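Cyclopenase asqI (Emericella nidulans, PDB 5YY3) catalyses the zinc-dependent conversion of 4'-methoxycyclopenin into 4'-methoxyviridicatin, with loss of methyl isocyanate, in the biosynthesis of the aspoquinolone mycotoxins. Local coordinates at residues A[488-493]-A[578-583]; A[411-416]-A[605-610]; A[63-68]-A[112-117]; A[249-254]-A[388-393]. All blocks are in the same frame, centred on the assembly; numbering follows the deposited sequence.

Overall arrangement
The four contacts fall into two groups on either side of the chain's centre. Contacts 1 and 2 belong to the C-terminal part of the hemocyanin-like fold, with centres about 15 Å apart, and they touch where I578 packs on P605; along the chain, contact 1 is nested inside the loop that contact 2 closes. Contacts 3 and 4 accompany the metal-binding helical part, their centres about 25 Å apart. Both lie near the zinc site: the side chain of R389 in contact 4 is about 8 Å from that of the zinc ligand H186, and E115 in contact 3 about 11 Å from H190. Contacts 1 and 3 are the most distant, about 49 Å between centres.

Contact 1 (A[488-493]-A[578-583]); sequences TLTLRL and IATDDG
R492 and D582 approach each other from opposite directions above the backbones of two antiparallel strands. The arginine chain runs extended from CG to NE, and CG stands beside the backbone N (chi1 -53°), a course that brings the edge of the guanidinium to T580. There NE donates to T580 OG1 at 3.0 Å; the bond is nearly straight, and the hydroxyl lies in the guanidinium plane. NH2 meets the D582 carboxylate in a salt bridge, NH2 to OD2 3.0 Å, but the two planes are turned 67° apart and both of its hydrogen bonds are weak. T580 OG1 also lies 2.9 Å from D582 OD1, to which it donates from above the carboxylate plane, so one hydroxyl links the arginine to the aspartate. T490 crosses D582 at about a right angle, its OG1 3.1 Å from D582 OD2, and its CG2 lies over one face of the guanidinium, toward the rim. Farther back, the aliphatic part of R492 runs alongside I578, with CB 3.7 Å from I578 CG2.

Beneath this polar face the backbones pair in the antiparallel manner. T490 with T580 and R492 with I578 are hydrogen-bonded pairs; L491 with A579, between them, is a non-hydrogen-bonded pair. On the other face, A579 CB is touched by L491 CD2 at 3.9 Å and L489 CD1 at 4.1 Å.

The pairing joins strands 487-497 and 571-580 of the hemocyanin Ig-like region. D598 forms a further salt bridge with R492 NH1. Strand 508-517 pairs with the other edge of 487-497, while strands 422-431 and 461-475 pack against the leucine face.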
loop_
_atom_site.group_PDB
_atom_site.type_symbol
_atom_site.label_atom_id
_atom_site.label_comp_id
_atom_site.label_asym_id
_atom_site.label_seq_id
_atom_site.Cartn_x
_atom_site.Cartn_y
_atom_site.Cartn_z
ATOM N N THR A 488 34.879 -2.127 41.902
ATOM C CA THR A 488 34.128 -2.977 41.000
ATOM C C THR A 488 32.715 -2.460 40.802
ATOM O O THR A 488 31.996 -2.249 41.755
ATOM C CB THR A 488 34.080 -4.404 41.510
ATOM O OG1 THR A 488 35.383 -4.980 41.361
ATOM C CG2 THR A 488 33.065 -5.230 40.705
ATOM N N LEU A 489 32.328 -2.246 39.553
ATOM C CA LEU A 489 30.991 -1.746 39.237
ATOM C C LEU A 489 30.422 -2.513 38.051
ATOM O O LEU A 489 31.123 -3.275 37.402
ATOM C CB LEU A 489 31.043 -0.243 38.957
ATOM C CG LEU A 489 32.011 0.057 37.820
ATOM C CD1 LEU A 489 31.283 0.430 36.534
ATOM C CD2 LEU A 489 33.039 1.106 38.228
ATOM N N THR A 490 29.140 -2.325 37.797
ATOM C CA THR A 490 28.480 -3.009 36.695
ATOM C C THR A 490 27.890 -1.982 35.731
ATOM O O THR A 490 27.209 -1.037 36.150
ATOM C CB THR A 490 27.372 -3.963 37.195
ATOM O OG1 THR A 490 27.954 -4.998 37.994
ATOM C CG2 THR A 490 26.615 -4.608 36.014
ATOM N N LEU A 491 28.194 -2.158 34.444
ATOM C CA LEU A 491 27.676 -1.290 33.385
ATOM C C LEU A 491 26.457 -1.956 32.764
ATOM O O LEU A 491 26.527 -3.114 32.343
ATOM C CB LEU A 491 28.737 -1.027 32.315
ATOM C CG LEU A 491 29.970 -0.227 32.723
ATOM C CD1 LEU A 491 30.885 -0.090 31.543
ATOM C CD2 LEU A 491 29.569 1.141 33.250
ATOM N N ARG A 492 25.346 -1.225 32.716
ATOM C CA ARG A 492 24.109 -1.761 32.170
ATOM C C ARG A 492 23.674 -0.982 30.936
ATOM O O ARG A 492 23.364 0.213 31.023
ATOM C CB ARG A 492 23.005 -1.735 33.228
ATOM C CG ARG A 492 23.406 -2.396 34.521
ATOM C CD ARG A 492 22.386 -2.142 35.595
ATOM N NE ARG A 492 22.755 -2.836 36.815
ATOM C CZ ARG A 492 22.355 -4.058 37.126
ATOM N NH1 ARG A 492 21.548 -4.715 36.304
ATOM N NH2 ARG A 492 22.756 -4.614 38.259
ATOM N N LEU A 493 23.645 -1.663 29.797
ATOM C CA LEU A 493 23.345 -1.021 28.520
ATOM C C LEU A 493 21.955 -1.379 27.970
ATOM O O LEU A 493 21.606 -2.562 27.835
ATOM C CB LEU A 493 24.405 -1.394 27.480
ATOM C CG LEU A 493 24.113 -0.969 26.038
ATOM C CD1 LEU A 493 24.283 0.512 25.848
ATOM C CD2 LEU A 493 24.965 -1.745 25.053
ATOM N N ILE A 578 24.015 2.864 32.505
ATOM C CA ILE A 578 24.060 3.237 33.908
ATOM C C ILE A 578 25.145 2.407 34.605
ATOM O O ILE A 578 25.358 1.233 34.274
ATOM C CB ILE A 578 22.668 3.052 34.597
ATOM C CG1 ILE A 578 22.720 3.471 36.072
ATOM C CG2 ILE A 578 22.153 1.627 34.467
ATOM C CD1 ILE A 578 21.351 3.489 36.739
ATOM N N ALA A 579 25.867 3.027 35.534
ATOM C CA ALA A 579 26.835 2.286 36.336
ATOM C C ALA A 579 26.278 2.049 37.735
ATOM O O ALA A 579 25.941 2.991 38.458
ATOM C CB ALA A 579 28.180 3.031 36.402
ATOM N N THR A 580 26.161 0.788 38.123
ATOM C CA THR A 580 25.667 0.502 39.458
ATOM C C THR A 580 26.738 -0.128 40.333
ATOM O O THR A 580 27.641 -0.817 39.848
ATOM C CB THR A 580 24.415 -0.426 39.425
ATOM O OG1 THR A 580 24.727 -1.662 38.768
ATOM C CG2 THR A 580 23.271 0.256 38.701
ATOM N N ASP A 581 26.642 0.151 41.625
ATOM C CA ASP A 581 27.323 -0.640 42.644
ATOM C C ASP A 581 26.391 -1.732 43.133
ATOM O O ASP A 581 25.382 -1.439 43.757
ATOM C CB ASP A 581 27.754 0.222 43.829
ATOM C CG ASP A 581 28.458 -0.585 44.905
ATOM O OD1 ASP A 581 29.235 -1.503 44.557
ATOM O OD2 ASP A 581 28.221 -0.308 46.099
ATOM N N ASP A 582 26.740 -2.983 42.860
ATOM C CA ASP A 582 25.879 -4.115 43.197
ATOM C C ASP A 582 26.305 -4.874 44.461
ATOM O O ASP A 582 25.726 -5.914 44.775
ATOM C CB ASP A 582 25.820 -5.083 42.013
ATOM C CG ASP A 582 25.118 -4.482 40.803
ATOM O OD1 ASP A 582 24.307 -3.545 40.986
ATOM O OD2 ASP A 582 25.379 -4.952 39.674
ATOM N N GLY A 583 27.290 -4.354 45.193
ATOM C CA GLY A 583 27.800 -5.022 46.384
ATOM C C GLY A 583 28.552 -6.298 46.044
ATOM O O GLY A 583 28.949 -6.497 44.891
HETATM O O HOH W 1 29.129 -3.932 41.687
#

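Contact 2 (A[411-416]-A[605-610]); sequences YPQDIT and PFNRAW
Q413 is bound to the 605-610 loop through both its backbone and its side chain. Its N donates to A609 O at 2.7 Å, and Q413 and W610 form a single backbone bridge between segments that are otherwise neither helix nor strand. CG sits between the backbone N and the carbonyl carbon (chi1 58°), and the chain is extended beyond it, which takes the amide into the turn of the facing loop. There NE2 donates to N607 OD1 at 3.0 Å, with the two amide planes 50° apart, and more weakly to P605 O. That carbonyl is held more firmly by W610, whose NE1 lies 2.6 Å from P605 O, with the oxygen in the indole plane.

The two loops meet at the junction between the helical and Ig-like parts of the hemocyanin fold: 411-416 leads from helix 391-410 to strand 422-431, and W610 occupies the N-cap position of helix 611-614. D414 forms an Asx turn, its OD1 accepting from T416 N, and Q612 also donates to that oxygen.

Apolar contacts gather round I415. Its CD1 lies over one face of W610 as a CH-pi contact, 3.6 Å from the centroid of the five-membered ring, and also packs 3.4 Å from P605 CB. Y504 meets the same indole edge-to-face. Separate van der Waals contacts involve R608, which crosses Q413 at about a right angle, its CB 3.6 Å from Q413 CD; its methylene chain runs close by Y411 O, with CG 3.2 Å from that oxygen.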
loop_
_atom_site.group_PDB
_atom_site.type_symbol
_atom_site.label_atom_id
_atom_site.label_comp_id
_atom_site.label_asym_id
_atom_site.label_seq_id
_atom_site.Cartn_x
_atom_site.Cartn_y
_atom_site.Cartn_z
ATOM N N TYR A 411 5.167 0.786 42.463
ATOM C CA TYR A 411 6.315 0.732 43.361
ATOM C C TYR A 411 7.576 1.269 42.705
ATOM O O TYR A 411 8.446 0.494 42.288
ATOM C CB TYR A 411 6.529 -0.704 43.854
ATOM C CG TYR A 411 5.302 -1.229 44.573
ATOM C CD1 TYR A 411 5.009 -0.825 45.871
ATOM C CD2 TYR A 411 4.413 -2.083 43.937
ATOM C CE1 TYR A 411 3.866 -1.276 46.519
ATOM C CE2 TYR A 411 3.271 -2.540 44.579
ATOM C CZ TYR A 411 3.007 -2.132 45.866
ATOM O OH TYR A 411 1.880 -2.585 46.497
ATOM N N PRO A 412 7.684 2.608 42.623
ATOM C CA PRO A 412 8.799 3.286 41.955
ATOM C C PRO A 412 10.124 2.989 42.654
ATOM O O PRO A 412 10.119 2.426 43.745
ATOM C CB PRO A 412 8.448 4.775 42.071
ATOM C CG PRO A 412 7.030 4.836 42.505
ATOM C CD PRO A 412 6.687 3.549 43.161
ATOM N N GLN A 413 11.244 3.344 42.033
ATOM C CA GLN A 413 12.545 3.139 42.668
ATOM C C GLN A 413 13.427 4.348 42.430
ATOM O O GLN A 413 13.316 5.018 41.399
ATOM C CB GLN A 413 13.230 1.863 42.153
ATOM C CG GLN A 413 13.462 1.818 40.646
ATOM C CD GLN A 413 13.967 0.465 40.161
ATOM O OE1 GLN A 413 14.222 -0.432 40.957
ATOM N NE2 GLN A 413 14.077 0.305 38.841
ATOM N N ASP A 414 14.282 4.629 43.408
ATOM C CA ASP A 414 15.238 5.732 43.354
ATOM C C ASP A 414 16.356 5.427 42.351
ATOM O O ASP A 414 17.100 4.460 42.525
ATOM C CB ASP A 414 15.828 5.963 44.744
ATOM C CG ASP A 414 16.578 7.269 44.853
ATOM O OD1 ASP A 414 17.167 7.720 43.846
ATOM O OD2 ASP A 414 16.577 7.853 45.956
ATOM N N ILE A 415 16.499 6.255 41.320
ATOM C CA ILE A 415 17.463 5.964 40.266
ATOM C C ILE A 415 18.905 6.147 40.753
ATOM O O ILE A 415 19.844 5.650 40.120
ATOM C CB ILE A 415 17.222 6.850 39.003
ATOM C CG1 ILE A 415 17.780 6.162 37.764
ATOM C CG2 ILE A 415 17.863 8.223 39.142
ATOM C CD1 ILE A 415 17.265 4.760 37.580
ATOM N N THR A 416 19.076 6.852 41.875
ATOM C CA THR A 416 20.399 7.064 42.466
ATOM C C THR A 416 20.741 6.002 43.518
ATOM O O THR A 416 21.906 5.820 43.855
ATOM C CB THR A 416 20.516 8.440 43.140
ATOM O OG1 THR A 416 19.669 8.469 44.292
ATOM C CG2 THR A 416 20.119 9.566 42.197
ATOM N N PRO A 605 17.584 -0.503 35.280
ATOM C CA PRO A 605 16.636 0.202 36.150
ATOM C C PRO A 605 15.271 0.479 35.521
ATOM O O PRO A 605 14.495 1.280 36.047
ATOM C CB PRO A 605 17.361 1.516 36.419
ATOM C CG PRO A 605 18.046 1.802 35.096
ATOM C CD PRO A 605 18.404 0.447 34.499
ATOM N N PHE A 606 14.980 -0.168 34.403
ATOM C CA PHE A 606 13.725 0.101 33.713
ATOM C C PHE A 606 12.587 -0.817 34.140
ATOM O O PHE A 606 11.534 -0.798 33.529
ATOM C CB PHE A 606 13.924 0.002 32.200
ATOM C CG PHE A 606 14.811 1.087 31.646
ATOM C CD1 PHE A 606 14.356 2.392 31.571
ATOM C CD2 PHE A 606 16.098 0.799 31.214
ATOM C CE1 PHE A 606 15.149 3.377 31.061
ATOM C CE2 PHE A 606 16.905 1.787 30.711
ATOM C CZ PHE A 606 16.428 3.076 30.627
ATOM N N ASN A 607 12.799 -1.599 35.197
ATOM C CA ASN A 607 11.833 -2.606 35.623
ATOM C C ASN A 607 10.836 -2.066 36.649
ATOM O O ASN A 607 9.823 -2.704 36.929
ATOM C CB ASN A 607 12.559 -3.827 36.181
ATOM C CG ASN A 607 13.438 -3.487 37.373
ATOM O OD1 ASN A 607 13.918 -2.358 37.499
ATOM N ND2 ASN A 607 13.656 -4.464 38.253
ATOM N N ARG A 608 11.116 -0.884 37.188
ATOM C CA ARG A 608 10.153 -0.160 38.032
ATOM C C ARG A 608 10.119 1.291 37.603
ATOM O O ARG A 608 11.033 1.742 36.927
ATOM C CB ARG A 608 10.526 -0.250 39.516
ATOM C CG ARG A 608 9.902 -1.411 40.222
ATOM C CD ARG A 608 10.647 -1.736 41.475
ATOM N NE ARG A 608 11.380 -2.981 41.293
ATOM C CZ ARG A 608 10.812 -4.179 41.341
ATOM N NH1 ARG A 608 9.516 -4.268 41.594
ATOM N NH2 ARG A 608 11.540 -5.281 41.161
ATOM N N ALA A 609 9.090 2.032 37.996
ATOM C CA ALA A 609 9.065 3.449 37.659
ATOM C C ALA A 609 10.179 4.147 38.433
ATOM O O ALA A 609 10.659 3.617 39.438
ATOM C CB ALA A 609 7.715 4.070 37.972
ATOM N N TRP A 610 10.595 5.325 37.973
ATOM C CA TRP A 610 11.634 6.076 38.675
ATOM C C TRP A 610 11.004 7.138 39.535
ATOM O O TRP A 610 10.106 7.869 39.114
ATOM C CB TRP A 610 12.624 6.729 37.715
ATOM C CG TRP A 610 13.351 5.772 36.854
ATOM C CD1 TRP A 610 13.349 4.407 36.953
ATOM C CD2 TRP A 610 14.184 6.099 35.735
ATOM N NE1 TRP A 610 14.138 3.866 35.959
ATOM C CE2 TRP A 610 14.657 4.885 35.199
ATOM C CE3 TRP A 610 14.577 7.302 35.138
ATOM C CZ2 TRP A 610 15.504 4.840 34.096
ATOM C CZ3 TRP A 610 15.413 7.259 34.047
ATOM C CH2 TRP A 610 15.872 6.035 33.533
#

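Contact 3 (A[63-68]-A[112-117]); sequences LPVQKD and INPELM
P114 packs its ring against L63 and V65 and against the carbonyl of P64, and the contact is one of van der Waals touching, with no hydrogen bond between the two segments. Successive ring carbons meet successive residues: P114 CB is 3.9 Å from L63 CB and also lies against L63 O, CG is 3.5 Å from P64 O, and CD faces the V65 methyl CG2. V65 crosses the proline at about a right angle. Its CG2 stands beside its own backbone N, with CG1 anti (chi1 166°), and from there it reaches past the ring to N113 OD1, 3.8 Å away, and to E115 CB at 4.1 Å.

P114 is the first residue of helix 114-127, in the helical, metal-binding part of the hemocyanin fold, and N113 is its N-cap. N113 OD1 accepts from L116 N at 3.1 Å, a fairly straight bond whose donor is tilted from the carbonyl plane, and takes a weaker one from E115 N. V65 thus lies beside the capping group.

Polar bonds to the surroundings fix both segments. N113 ND2 donates to T381 OG1 and to K70 O, which sets the rotation of the amide that does the capping. R118, one turn into the helix, donates to L63 O and forms a salt bridge with E115, while R111 joins Q66 and D68 to the chain just before the helix.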
loop_
_atom_site.group_PDB
_atom_site.type_symbol
_atom_site.label_atom_id
_atom_site.label_comp_id
_atom_site.label_asym_id
_atom_site.label_seq_id
_atom_site.Cartn_x
_atom_site.Cartn_y
_atom_site.Cartn_z
ATOM N N LEU A 63 9.852 -39.840 18.133
ATOM C CA LEU A 63 8.693 -40.721 18.154
ATOM C C LEU A 63 7.386 -40.022 17.780
ATOM O O LEU A 63 6.980 -39.060 18.433
ATOM C CB LEU A 63 8.558 -41.370 19.525
ATOM C CG LEU A 63 9.554 -42.502 19.763
ATOM C CD1 LEU A 63 9.371 -43.085 21.153
ATOM C CD2 LEU A 63 9.380 -43.579 18.690
ATOM N N PRO A 64 6.714 -40.523 16.731
ATOM C CA PRO A 64 5.454 -39.960 16.235
ATOM C C PRO A 64 4.248 -40.334 17.099
ATOM O O PRO A 64 4.164 -41.456 17.609
ATOM C CB PRO A 64 5.330 -40.587 14.845
ATOM C CG PRO A 64 5.957 -41.943 15.019
ATOM C CD PRO A 64 7.112 -41.726 15.975
ATOM N N VAL A 65 3.320 -39.400 17.263
ATOM C CA VAL A 65 2.072 -39.702 17.948
ATOM C C VAL A 65 1.203 -40.562 17.046
ATOM O O VAL A 65 0.914 -40.185 15.914
ATOM C CB VAL A 65 1.297 -38.419 18.335
ATOM C CG1 VAL A 65 -0.143 -38.761 18.743
ATOM C CG2 VAL A 65 2.029 -37.666 19.445
ATOM N N GLN A 66 0.782 -41.719 17.548
ATOM C CA GLN A 66 -0.051 -42.622 16.760
ATOM C C GLN A 66 -1.465 -42.673 17.327
ATOM O O GLN A 66 -1.724 -42.139 18.404
ATOM C CB GLN A 66 0.580 -44.014 16.710
ATOM C CG GLN A 66 2.007 -43.998 16.180
ATOM C CD GLN A 66 2.633 -45.377 16.126
ATOM O OE1 GLN A 66 2.912 -45.993 17.163
ATOM N NE2 GLN A 66 2.882 -45.864 14.913
ATOM N N LYS A 67 -2.377 -43.316 16.607
ATOM C CA LYS A 67 -3.802 -43.162 16.898
ATOM C C LYS A 67 -4.275 -43.869 18.176
ATOM O O LYS A 67 -5.391 -43.625 18.642
ATOM C CB LYS A 67 -4.638 -43.637 15.699
ATOM C CG LYS A 67 -5.237 -45.024 15.849
ATOM C CD LYS A 67 -6.526 -45.152 15.031
ATOM C CE LYS A 67 -7.050 -46.591 15.003
ATOM N NZ LYS A 67 -6.125 -47.522 14.283
ATOM N N ASP A 68 -3.435 -44.724 18.755
ATOM C CA ASP A 68 -3.802 -45.426 19.985
ATOM C C ASP A 68 -3.336 -44.652 21.212
ATOM O O ASP A 68 -3.807 -44.897 22.331
ATOM C CB ASP A 68 -3.207 -46.827 20.013
ATOM C CG ASP A 68 -1.737 -46.815 20.339
ATOM O OD1 ASP A 68 -0.957 -46.259 19.531
ATOM O OD2 ASP A 68 -1.362 -47.351 21.406
ATOM N N ILE A 112 2.595 -44.482 26.484
ATOM C CA ILE A 112 2.434 -43.085 26.861
ATOM C C ILE A 112 2.653 -42.204 25.622
ATOM O O ILE A 112 3.434 -42.550 24.722
ATOM C CB ILE A 112 3.403 -42.696 27.985
ATOM C CG1 ILE A 112 2.958 -41.401 28.663
ATOM C CG2 ILE A 112 4.829 -42.562 27.468
ATOM C CD1 ILE A 112 3.640 -41.179 29.992
ATOM N N ASN A 113 1.919 -41.096 25.553
ATOM C CA ASN A 113 1.998 -40.160 24.430
ATOM C C ASN A 113 3.414 -39.597 24.251
ATOM O O ASN A 113 3.986 -39.049 25.203
ATOM C CB ASN A 113 0.986 -39.026 24.649
ATOM C CG ASN A 113 0.917 -38.055 23.484
ATOM O OD1 ASN A 113 1.874 -37.320 23.213
ATOM N ND2 ASN A 113 -0.224 -38.035 22.795
ATOM N N PRO A 114 3.985 -39.735 23.034
ATOM C CA PRO A 114 5.354 -39.295 22.716
ATOM C C PRO A 114 5.564 -37.787 22.855
ATOM O O PRO A 114 6.665 -37.361 23.189
ATOM C CB PRO A 114 5.537 -39.720 21.251
ATOM C CG PRO A 114 4.498 -40.727 20.994
ATOM C CD PRO A 114 3.337 -40.364 21.870
ATOM N N GLU A 115 4.532 -36.995 22.586
ATOM C CA GLU A 115 4.630 -35.549 22.737
ATOM C C GLU A 115 4.740 -35.227 24.212
ATOM O O GLU A 115 5.530 -34.369 24.621
ATOM C CB GLU A 115 3.423 -34.839 22.113
ATOM C CG GLU A 115 3.429 -33.316 22.251
ATOM C CD GLU A 115 4.574 -32.646 21.506
ATOM O OE1 GLU A 115 4.919 -33.089 20.388
ATOM O OE2 GLU A 115 5.114 -31.653 22.033
ATOM N N LEU A 116 3.944 -35.929 25.012
ATOM C CA LEU A 116 4.037 -35.815 26.454
ATOM C C LEU A 116 5.458 -36.168 26.877
ATOM O O LEU A 116 6.079 -35.447 27.657
ATOM C CB LEU A 116 3.009 -36.721 27.143
ATOM C CG LEU A 116 2.817 -36.597 28.659
ATOM C CD1 LEU A 116 1.489 -37.211 29.059
ATOM C CD2 LEU A 116 3.968 -37.241 29.460
ATOM N N MET A 117 5.968 -37.279 26.352
ATOM C CA MET A 117 7.318 -37.726 26.694
ATOM C C MET A 117 8.379 -36.699 26.301
ATOM O O MET A 117 9.328 -36.476 27.052
ATOM C CB MET A 117 7.634 -39.067 26.032
ATOM C CG MET A 117 8.966 -39.650 26.474
ATOM S SD MET A 117 9.052 -39.783 28.274
ATOM C CE MET A 117 10.757 -39.387 28.528
#

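Contact 4 (A[249-254]-A[388-393]); sequences NGYAPI and PRDPCF
The N-terminus of helix 391-410, in the hemocyanin-type metal-binding region, is covered here by a loop that lies between helices 210-231 and 288-304. D390 is the N-cap of that helix: its OD1 accepts from C392 N at 3.0 Å, with the donor above the carboxylate plane. Y251 lays its ring over this cap. CG is anti to the backbone N (chi1 165°), which turns the ring toward D390, with the backbone N of P253 over its opposite face. Carboxylate and ring are stacked, their planes 27° apart, with D390 CG over the face near the rim and OD2 3.4 Å from Y251 CD2. D390 CA lies over the same ring as a CH-pi contact, 4.1 Å from its centroid. P391 crosses the tyrosine at about a right angle, its CD 3.6 Å from Y251 CD1. At the far end of the ring, Y251 OH rests 3.5 Å from R389 CB, and I254 CD1 approaches R389 NH1.

R389 extends from CG to NE, and its NH1 is bonded to M456 O and makes a salt bridge with D178; its side chain also touches N183 on helix 180-193, which carries the zinc ligands H186 and H190. D390 OD1 accepts a second bond, from Y264 OH. With the helix N-terminus and a hydroxyl both directed at this oxygen, the carboxylate is probably stabilised as the anion, which would offset the cost of placing its charge against the pi face of Y251.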
loop_
_atom_site.group_PDB
_atom_site.type_symbol
_atom_site.label_atom_id
_atom_site.label_comp_id
_atom_site.label_asym_id
_atom_site.label_seq_id
_atom_site.Cartn_x
_atom_site.Cartn_y
_atom_site.Cartn_z
ATOM N N ASN A 249 -6.896 -10.650 11.715
ATOM C CA ASN A 249 -6.093 -11.030 10.555
ATOM C C ASN A 249 -5.974 -12.525 10.272
ATOM O O ASN A 249 -5.693 -12.932 9.131
ATOM C CB ASN A 249 -4.698 -10.441 10.684
ATOM C CG ASN A 249 -4.706 -8.959 10.470
ATOM O OD1 ASN A 249 -5.380 -8.466 9.569
ATOM N ND2 ASN A 249 -4.016 -8.229 11.330
ATOM N N GLY A 250 -6.171 -13.357 11.285
ATOM C CA GLY A 250 -6.120 -14.784 11.026
ATOM C C GLY A 250 -4.690 -15.224 10.776
ATOM O O GLY A 250 -3.822 -14.417 10.478
ATOM N N TYR A 251 -4.431 -16.514 10.893
ATOM C CA TYR A 251 -3.061 -16.970 10.879
ATOM C C TYR A 251 -2.945 -18.329 10.234
ATOM O O TYR A 251 -3.771 -19.211 10.476
ATOM C CB TYR A 251 -2.511 -17.011 12.314
ATOM C CG TYR A 251 -1.235 -17.801 12.470
ATOM C CD1 TYR A 251 -0.042 -17.325 11.950
ATOM C CD2 TYR A 251 -1.219 -19.013 13.150
ATOM C CE1 TYR A 251 1.130 -18.026 12.097
ATOM C CE2 TYR A 251 -0.039 -19.727 13.306
ATOM C CZ TYR A 251 1.129 -19.220 12.773
ATOM O OH TYR A 251 2.313 -19.905 12.893
ATOM N N ALA A 252 -1.903 -18.508 9.434
ATOM C CA ALA A 252 -1.610 -19.811 8.872
ATOM C C ALA A 252 -0.137 -20.138 9.062
ATOM O O ALA A 252 0.719 -19.384 8.606
ATOM C CB ALA A 252 -1.979 -19.838 7.395
ATOM N N PRO A 253 0.169 -21.269 9.723
ATOM C CA PRO A 253 1.576 -21.651 9.916
ATOM C C PRO A 253 2.297 -21.756 8.563
ATOM O O PRO A 253 1.606 -22.002 7.570
ATOM C CB PRO A 253 1.483 -23.017 10.619
ATOM C CG PRO A 253 0.117 -23.090 11.168
ATOM C CD PRO A 253 -0.756 -22.275 10.264
ATOM N N ILE A 254 3.618 -21.553 8.507
ATOM C CA ILE A 254 4.315 -21.682 7.219
ATOM C C ILE A 254 4.094 -23.065 6.657
ATOM O O ILE A 254 4.148 -24.061 7.392
ATOM C CB ILE A 254 5.826 -21.475 7.274
ATOM C CG1 ILE A 254 6.236 -20.645 8.462
ATOM C CG2 ILE A 254 6.322 -20.849 5.967
ATOM C CD1 ILE A 254 7.674 -20.392 8.404
ATOM N N PRO A 388 5.820 -18.423 19.451
ATOM C CA PRO A 388 6.320 -17.142 18.925
ATOM C C PRO A 388 5.942 -16.865 17.466
ATOM O O PRO A 388 5.957 -15.704 17.052
ATOM C CB PRO A 388 7.847 -17.271 19.054
ATOM C CG PRO A 388 8.055 -18.247 20.140
ATOM C CD PRO A 388 6.908 -19.220 20.055
ATOM N N ARG A 389 5.600 -17.896 16.704
ATOM C CA ARG A 389 5.273 -17.707 15.297
ATOM C C ARG A 389 3.920 -17.021 15.122
ATOM O O ARG A 389 3.688 -16.309 14.144
ATOM C CB ARG A 389 5.250 -19.042 14.557
ATOM C CG ARG A 389 6.427 -19.957 14.806
ATOM C CD ARG A 389 6.221 -21.279 14.077
ATOM N NE ARG A 389 7.406 -22.106 14.223
ATOM C CZ ARG A 389 8.458 -22.053 13.411
ATOM N NH1 ARG A 389 8.452 -21.227 12.377
ATOM N NH2 ARG A 389 9.514 -22.829 13.627
ATOM N N ASP A 390 3.031 -17.248 16.081
ATOM C CA ASP A 390 1.626 -16.849 15.983
ATOM C C ASP A 390 1.374 -15.441 16.559
ATOM O O ASP A 390 1.719 -15.172 17.708
ATOM C CB ASP A 390 0.788 -17.891 16.718
ATOM C CG ASP A 390 -0.693 -17.802 16.405
ATOM O OD1 ASP A 390 -1.181 -16.693 16.083
ATOM O OD2 ASP A 390 -1.367 -18.858 16.516
ATOM N N PRO A 391 0.780 -14.538 15.760
ATOM C CA PRO A 391 0.543 -13.176 16.262
ATOM C C PRO A 391 -0.406 -13.118 17.458
ATOM O O PRO A 391 -0.327 -12.152 18.229
ATOM C CB PRO A 391 -0.075 -12.453 15.056
ATOM C CG PRO A 391 0.401 -13.221 13.872
ATOM C CD PRO A 391 0.402 -14.669 14.339
ATOM N N CYS A 392 -1.288 -14.100 17.640
ATOM C CA CYS A 392 -2.171 -14.015 18.811
ATOM C C CYS A 392 -1.368 -14.107 20.119
ATOM O O CYS A 392 -1.752 -13.514 21.126
ATOM C CB CYS A 392 -3.278 -15.082 18.774
ATOM S SG CYS A 392 -2.802 -16.797 19.078
ATOM N N PHE A 393 -0.244 -14.818 20.119
ATOM C CA PHE A 393 0.492 -14.949 21.369
ATOM C C PHE A 393 1.228 -13.663 21.724
ATOM O O PHE A 393 1.478 -13.388 22.897
ATOM C CB PHE A 393 1.453 -16.133 21.314
ATOM C CG PHE A 393 0.747 -17.467 21.340
ATOM C CD1 PHE A 393 0.508 -18.174 20.167
ATOM C CD2 PHE A 393 0.246 -17.972 22.523
ATOM C CE1 PHE A 393 -0.155 -19.388 20.190
ATOM C CE2 PHE A 393 -0.438 -19.189 22.552
ATOM C CZ PHE A 393 -0.632 -19.894 21.391
#